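Local structure of aspartate aminotransferase (Plasmodium falciparum, 3K7Y) at residues T79-L84 with V243-S248; L179-Y184 with I210-A215. The protein probably catalyses the reversible, pyridoxal-phosphate-dependent transfer of an amino group from L-aspartate to 2-oxoglutarate, giving oxaloacetate and L-glutamate, as a homodimer. All coordinates share one frame; numbering follows the deposited sequence.

Contact 1 of 2, residues T79-L84 with V243-S248. With PLP (pyridoxal-5'-phosphate), chain B.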
loop_
_atom_site.group_PDB
_atom_site.type_symbol
_atom_site.label_atom_id
_atom_site.label_comp_id
_atom_site.label_asym_id
_atom_site.label_seq_id
_atom_site.Cartn_x
_atom_site.Cartn_y
_atom_site.Cartn_z
ATOM N N THR A 79 6.994 15.957 -10.182
ATOM C CA THR A 79 7.578 16.626 -11.367
ATOM C C THR A 79 8.683 15.801 -11.973
ATOM O O THR A 79 8.706 15.621 -13.179
ATOM C CB THR A 79 8.082 18.108 -11.156
ATOM O OG1 THR A 79 9.135 18.150 -10.186
ATOM C CG2 THR A 79 6.940 19.077 -10.765
ATOM N N LEU A 80 9.595 15.309 -11.139
ATOM C CA LEU A 80 10.681 14.441 -11.592
ATOM C C LEU A 80 10.144 13.247 -12.367
ATOM O O LEU A 80 10.611 12.942 -13.457
ATOM C CB LEU A 80 11.505 13.949 -10.407
ATOM C CG LEU A 80 12.557 14.912 -9.884
ATOM C CD1 LEU A 80 12.936 14.500 -8.487
ATOM C CD2 LEU A 80 13.778 14.938 -10.794
ATOM N N THR A 81 9.140 12.602 -11.786
ATOM C CA THR A 81 8.505 11.403 -12.317
ATOM C C THR A 81 7.864 11.653 -13.674
ATOM O O THR A 81 8.128 10.934 -14.630
ATOM C CB THR A 81 7.476 10.865 -11.284
ATOM O OG1 THR A 81 8.160 10.058 -10.320
ATOM C CG2 THR A 81 6.406 10.044 -11.928
ATOM N N GLN A 82 7.043 12.692 -13.763
ATOM C CA GLN A 82 6.305 12.931 -14.984
ATOM C C GLN A 82 7.196 13.402 -16.130
ATOM O O GLN A 82 6.810 13.302 -17.294
ATOM C CB GLN A 82 5.108 13.846 -14.759
ATOM C CG GLN A 82 5.428 15.120 -14.061
ATOM C CD GLN A 82 4.229 16.044 -13.958
ATOM O OE1 GLN A 82 3.081 15.609 -14.091
ATOM N NE2 GLN A 82 4.491 17.335 -13.712
ATOM N N ASN A 83 8.394 13.884 -15.813
ATOM C CA ASN A 83 9.390 14.124 -16.858
ATOM C C ASN A 83 9.555 12.860 -17.713
ATOM O O ASN A 83 9.529 12.919 -18.946
ATOM C CB ASN A 83 10.740 14.556 -16.265
ATOM C CG ASN A 83 11.730 15.014 -17.328
ATOM O OD1 ASN A 83 11.926 16.211 -17.513
ATOM N ND2 ASN A 83 12.350 14.062 -18.035
ATOM N N LEU A 84 9.683 11.717 -17.043
ATOM C CA LEU A 84 9.972 10.466 -17.718
ATOM C C LEU A 84 8.919 10.101 -18.744
ATOM O O LEU A 84 9.262 9.571 -19.791
ATOM C CB LEU A 84 10.176 9.334 -16.713
ATOM C CG LEU A 84 11.311 9.515 -15.703
ATOM C CD1 LEU A 84 11.453 8.279 -14.832
ATOM C CD2 LEU A 84 12.610 9.809 -16.415
ATOM N N VAL A 243 -2.063 7.667 -16.934
ATOM C CA VAL A 243 -0.878 6.825 -16.982
ATOM C C VAL A 243 -0.633 6.125 -15.639
ATOM O O VAL A 243 -0.537 6.780 -14.590
ATOM C CB VAL A 243 0.387 7.619 -17.417
ATOM C CG1 VAL A 243 1.508 6.663 -17.790
ATOM C CG2 VAL A 243 0.089 8.554 -18.584
ATOM N N CYS A 244 -0.557 4.795 -15.683
ATOM C CA CYS A 244 -0.084 4.019 -14.553
ATOM C C CYS A 244 1.345 3.637 -14.847
ATOM O O CYS A 244 1.628 3.029 -15.881
ATOM C CB CYS A 244 -0.937 2.772 -14.362
ATOM S SG CYS A 244 -2.682 3.166 -14.086
ATOM N N GLN A 245 2.243 3.981 -13.933
ATOM C CA GLN A 245 3.677 3.844 -14.162
ATOM C C GLN A 245 4.323 3.065 -13.030
ATOM O O GLN A 245 4.144 3.412 -11.863
ATOM C CB GLN A 245 4.268 5.238 -14.298
ATOM C CG GLN A 245 5.716 5.463 -13.888
ATOM C CD GLN A 245 6.238 6.803 -14.421
ATOM O OE1 GLN A 245 7.436 7.088 -14.397
ATOM N NE2 GLN A 245 5.332 7.614 -14.934
ATOM N N SER A 246 5.039 1.995 -13.380
ATOM C CA SER A 246 5.763 1.177 -12.419
ATOM C C SER A 246 7.248 1.341 -12.611
ATOM O O SER A 246 7.715 1.527 -13.737
ATOM C CB SER A 246 5.419 -0.297 -12.591
ATOM O OG SER A 246 6.285 -1.105 -11.802
ATOM N N PHE A 247 7.988 1.256 -11.510
ATOM C CA PHE A 247 9.439 1.322 -11.533
ATOM C C PHE A 247 9.964 0.027 -10.957
ATOM O O PHE A 247 11.108 -0.032 -10.474
ATOM C CB PHE A 247 9.933 2.443 -10.644
ATOM C CG PHE A 247 9.414 3.792 -11.004
ATOM C CD1 PHE A 247 9.935 4.497 -12.078
ATOM C CD2 PHE A 247 8.438 4.397 -10.225
ATOM C CE1 PHE A 247 9.471 5.783 -12.381
ATOM C CE2 PHE A 247 7.969 5.676 -10.527
ATOM C CZ PHE A 247 8.486 6.367 -11.601
ATOM N N SER A 248 9.125 -1.004 -10.973
ATOM C CA SER A 248 9.543 -2.276 -10.433
ATOM C C SER A 248 10.642 -2.886 -11.261
ATOM O O SER A 248 11.548 -3.500 -10.694
ATOM C CB SER A 248 8.385 -3.237 -10.265
ATOM O OG SER A 248 7.883 -3.134 -8.942
HETATM N N1 PLP B . 1.281 -3.638 -15.629
HETATM C C2 PLP B . 1.997 -4.577 -16.327
HETATM C C2A PLP B . 1.734 -4.724 -17.777
HETATM C C3 PLP B . 2.946 -5.350 -15.675
HETATM O O3 PLP B . 3.676 -6.276 -16.376
HETATM C C4 PLP B . 3.159 -5.178 -14.307
HETATM C C4A PLP B . 4.293 -5.934 -13.683
HETATM O O4A PLP B . 5.404 -5.393 -13.599
HETATM C C5 PLP B . 2.435 -4.212 -13.582
HETATM C C6 PLP B . 1.485 -3.452 -14.267
HETATM C C5A PLP B . 2.580 -3.956 -12.079
HETATM O O4P PLP B . 3.895 -3.762 -11.588
HETATM P P PLP B . 4.173 -3.657 -9.994
HETATM O O1P PLP B . 5.389 -2.823 -9.709
HETATM O O2P PLP B . 4.496 -5.026 -9.459
HETATM O O3P PLP B . 2.954 -3.032 -9.354
#

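Contact 2 of 2, residues L179-Y184 with I210-A215. With PLP (pyridoxal-5'-phosphate), chain B.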
loop_
_atom_site.group_PDB
_atom_site.type_symbol
_atom_site.label_atom_id
_atom_site.label_comp_id
_atom_site.label_asym_id
_atom_site.label_seq_id
_atom_site.Cartn_x
_atom_site.Cartn_y
_atom_site.Cartn_z
ATOM N N LEU A 179 -4.324 0.468 -22.674
ATOM C CA LEU A 179 -3.368 0.143 -23.708
ATOM C C LEU A 179 -1.999 -0.057 -23.117
ATOM O O LEU A 179 -1.523 0.746 -22.278
ATOM C CB LEU A 179 -3.301 1.235 -24.774
ATOM C CG LEU A 179 -4.501 1.352 -25.708
ATOM C CD1 LEU A 179 -4.366 2.552 -26.623
ATOM C CD2 LEU A 179 -4.730 0.073 -26.530
ATOM N N GLN A 180 -1.383 -1.149 -23.557
ATOM C CA GLN A 180 0.040 -1.385 -23.385
ATOM C C GLN A 180 0.638 -1.154 -24.759
ATOM O O GLN A 180 0.416 -1.944 -25.684
ATOM C CB GLN A 180 0.316 -2.821 -22.949
ATOM C CG GLN A 180 -0.283 -3.239 -21.659
ATOM C CD GLN A 180 0.201 -4.614 -21.251
ATOM O OE1 GLN A 180 -0.582 -5.564 -21.162
ATOM N NE2 GLN A 180 1.508 -4.732 -20.999
ATOM N N ILE A 181 1.375 -0.062 -24.888
ATOM C CA ILE A 181 1.874 0.377 -26.176
ATOM C C ILE A 181 3.269 -0.141 -26.463
ATOM O O ILE A 181 3.729 -0.093 -27.606
ATOM C CB ILE A 181 1.926 1.883 -26.232
ATOM C CG1 ILE A 181 2.876 2.414 -25.162
ATOM C CG2 ILE A 181 0.533 2.445 -26.070
ATOM C CD1 ILE A 181 2.966 3.883 -25.135
ATOM N N SER A 182 3.944 -0.625 -25.426
ATOM C CA SER A 182 5.325 -1.056 -25.534
ATOM C C SER A 182 5.564 -2.157 -24.521
ATOM O O SER A 182 4.898 -2.202 -23.499
ATOM C CB SER A 182 6.260 0.132 -25.291
ATOM O OG SER A 182 7.623 -0.236 -25.428
ATOM N N CYS A 183 6.497 -3.050 -24.837
ATOM C CA CYS A 183 6.860 -4.191 -23.985
ATOM C C CYS A 183 5.690 -5.048 -23.509
ATOM O O CYS A 183 5.721 -5.594 -22.405
ATOM C CB CYS A 183 7.698 -3.719 -22.803
ATOM S SG CYS A 183 9.201 -2.941 -23.363
ATOM N N TYR A 184 4.681 -5.177 -24.366
ATOM C CA TYR A 184 3.423 -5.827 -24.041
ATOM C C TYR A 184 3.605 -7.078 -23.196
ATOM O O TYR A 184 4.452 -7.924 -23.485
ATOM C CB TYR A 184 2.688 -6.180 -25.326
ATOM C CG TYR A 184 1.207 -6.376 -25.156
ATOM C CD1 TYR A 184 0.694 -7.499 -24.501
ATOM C CD2 TYR A 184 0.300 -5.441 -25.664
ATOM C CE1 TYR A 184 -0.689 -7.683 -24.353
ATOM C CE2 TYR A 184 -1.098 -5.619 -25.525
ATOM C CZ TYR A 184 -1.580 -6.742 -24.873
ATOM O OH TYR A 184 -2.944 -6.912 -24.736
ATOM N N ILE A 210 -8.351 7.089 -22.646
ATOM C CA ILE A 210 -7.254 6.125 -22.660
ATOM C C ILE A 210 -6.456 6.052 -21.339
ATOM O O ILE A 210 -6.186 7.062 -20.679
ATOM C CB ILE A 210 -6.340 6.333 -23.900
ATOM C CG1 ILE A 210 -7.152 6.229 -25.206
ATOM C CG2 ILE A 210 -5.176 5.344 -23.903
ATOM C CD1 ILE A 210 -7.757 4.854 -25.522
ATOM N N ILE A 211 -6.116 4.830 -20.945
ATOM C CA ILE A 211 -5.288 4.604 -19.772
ATOM C C ILE A 211 -4.095 3.837 -20.279
ATOM O O ILE A 211 -4.244 2.714 -20.759
ATOM C CB ILE A 211 -6.009 3.752 -18.676
ATOM C CG1 ILE A 211 -7.181 4.515 -18.034
ATOM C CG2 ILE A 211 -5.006 3.283 -17.608
ATOM C CD1 ILE A 211 -8.484 4.503 -18.841
ATOM N N PHE A 212 -2.920 4.446 -20.201
ATOM C CA PHE A 212 -1.720 3.781 -20.658
ATOM C C PHE A 212 -1.109 2.997 -19.508
ATOM O O PHE A 212 -0.983 3.519 -18.385
ATOM C CB PHE A 212 -0.714 4.805 -21.188
ATOM C CG PHE A 212 -1.207 5.596 -22.357
ATOM C CD1 PHE A 212 -1.896 6.798 -22.164
ATOM C CD2 PHE A 212 -0.982 5.152 -23.652
ATOM C CE1 PHE A 212 -2.357 7.550 -23.250
ATOM C CE2 PHE A 212 -1.442 5.891 -24.750
ATOM C CZ PHE A 212 -2.131 7.097 -24.547
ATOM N N ASP A 213 -0.734 1.751 -19.779
ATOM C CA ASP A 213 0.015 0.985 -18.793
ATOM C C ASP A 213 1.507 0.920 -19.134
ATOM O O ASP A 213 1.920 0.277 -20.111
ATOM C CB ASP A 213 -0.549 -0.420 -18.600
ATOM C CG ASP A 213 -0.078 -1.070 -17.289
ATOM O OD1 ASP A 213 0.779 -0.480 -16.563
ATOM O OD2 ASP A 213 -0.575 -2.178 -16.977
ATOM N N ILE A 214 2.311 1.587 -18.308
ATOM C CA ILE A 214 3.742 1.656 -18.531
ATOM C C ILE A 214 4.510 0.998 -17.382
ATOM O O ILE A 214 4.815 1.642 -16.380
ATOM C CB ILE A 214 4.194 3.113 -18.821
ATOM C CG1 ILE A 214 3.988 3.436 -20.290
ATOM C CG2 ILE A 214 5.664 3.309 -18.529
ATOM C CD1 ILE A 214 2.704 4.085 -20.572
ATOM N N ALA A 215 4.811 -0.290 -17.548
ATOM C CA ALA A 215 5.622 -1.025 -16.589
ATOM C C ALA A 215 7.099 -1.144 -16.952
ATOM O O ALA A 215 7.924 -1.445 -16.080
ATOM C CB ALA A 215 5.051 -2.370 -16.374
HETATM N N1 PLP B . 1.281 -3.638 -15.629
HETATM C C2 PLP B . 1.997 -4.577 -16.327
HETATM C C2A PLP B . 1.734 -4.724 -17.777
HETATM C C3 PLP B . 2.946 -5.350 -15.675
HETATM O O3 PLP B . 3.676 -6.276 -16.376
HETATM C C4 PLP B . 3.159 -5.178 -14.307
HETATM C C4A PLP B . 4.293 -5.934 -13.683
HETATM O O4A PLP B . 5.404 -5.393 -13.599
HETATM C C5 PLP B . 2.435 -4.212 -13.582
HETATM C C6 PLP B . 1.485 -3.452 -14.267
HETATM C C5A PLP B . 2.580 -3.956 -12.079
HETATM O O4P PLP B . 3.895 -3.762 -11.588
HETATM P P PLP B . 4.173 -3.657 -9.994
HETATM O O1P PLP B . 5.389 -2.823 -9.709
HETATM O O2P PLP B . 4.496 -5.026 -9.459
HETATM O O3P PLP B . 2.954 -3.032 -9.354
#

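Contact 1 of 2, residues T79-L84 with V243-S248
Thr81, Gln245 and Phe247 make most of this buried contact, in which the side of helix 75-86 is laid against the end of strand 241-246. The two branches of Thr81 part company: CG2 goes to Gln245 and OG1 to Phe247. The methyl CG2 sits over one face of the Gln245 amide, displaced to the end that carries the heteroatoms, and is 4.0 Å from both OE1 and NE2. Gln245 reaches it because CG is turned away from the backbone N (chi1 151°) and the chain beyond is extended, stretching the amide to the helix; the two side chains run alongside in opposing senses. Thr81 OG1 approaches the far end of the Phe247 ring, 3.9 Å from CZ, while Leu84 CD1 comes to the ring edge at 4.0 Å from CE1. No hydrogen bond joins the segments. Alternation along the strand and into the turn that follows sets the two sides apart: Gln245 and Phe247 point to the helix, whereas Ser246 and Ser248 serve the pyridoxal phosphate. This Ser-Phe-Ser segment immediately precedes Lys249, as in the lysine signature of this aminotransferase family. Ser246 OG donates to the phosphate oxygen O1P of the cofactor (2.9 Å) and accepts from Ser248 N (3.0 Å) in an ST turn, which fixes the hydroxyl from two sides. Ser248 OG is hydrogen-bonded to the same O1P (2.6 Å) and also to Leu253 O. Around the apolar part, helix 291-302 adds Leu301 against Leu84 and Leu297 against Phe247; Tyr68 of the second subunit packs on Ser248.

Contact 2 of 2, residues L179-Y184 with I210-A215
Leu179 grips strand 209-214 through both of its backbone polar atoms: its N donates to Ile211 O (3.0 Å), and its O accepts from Asp213 N (2.8 Å). This is one parallel bridge, with Leu179 opposite Phe212, and both bonds are nearly straight, 167° and 173° at the hydrogen. Asp213 carries the line of contact from there to the cofactor. Its CB lies 4.0 Å from Leu179 O and packs beside CG of Gln180, the two side chains running next to each other in the same direction. A chi1 of -162°, which places CG across from the backbone N, swings the carboxylate off the strand to the pyridine ring of pyridoxal phosphate. There CG of Asp213 lies 3.3 Å from the ring nitrogen N1, and the two oxygens are unequal: OD2 is 2.7 Å from N1, while OD1 stays at 3.3 Å from the same atom. Two residues on, Ala215 CB rests over the pyridine ring, 3.7 Å from C3.

On the face of the sheet that bears Leu179 and Phe212, the packing is apolar. Leu179 CD1 meets Ile210 CG2, whose methyl also lies over one face of the Phe212 ring, and Ile181 CG2 comes in at the edge of that ring, 3.9 Å from CD2. Phe234 and Phe241 meet Phe212 in edge-to-face fashion, and Leu230 of helix 229-235 touches both Ile181 and Phe212.

Strands 176-179 and 209-214, parallel neighbours linked through helix 193-206, form a beta-alpha-beta crossover. An aspartate at the carboxyl end of such a central strand, facing the pyridine nitrogen, is a hallmark of the fold type I pyridoxal phosphate enzymes, the aspartate aminotransferases among them.

In the fold
Contact 2 is nested within the long chain loop that contact 1 closes, and their centres lie about 13 Å apart. They share the central sheet, in which strands 241-246 and 209-214 run side by side. Cys244 joins them through probable hydrogen bonds, from its N to Phe212 O (3.0 Å) and from Ile214 N to its O (2.9 Å), and Val243 CG1 packs on Ile214 CD1. Both contacts end at the same pyridoxal phosphate but serve different parts of it: segment 243-248 the phosphate, segment 210-215 the pyridine ring. Thr107, Asn185, Tyr216 and Arg257 supply further hydrogen bonds to the cofactor.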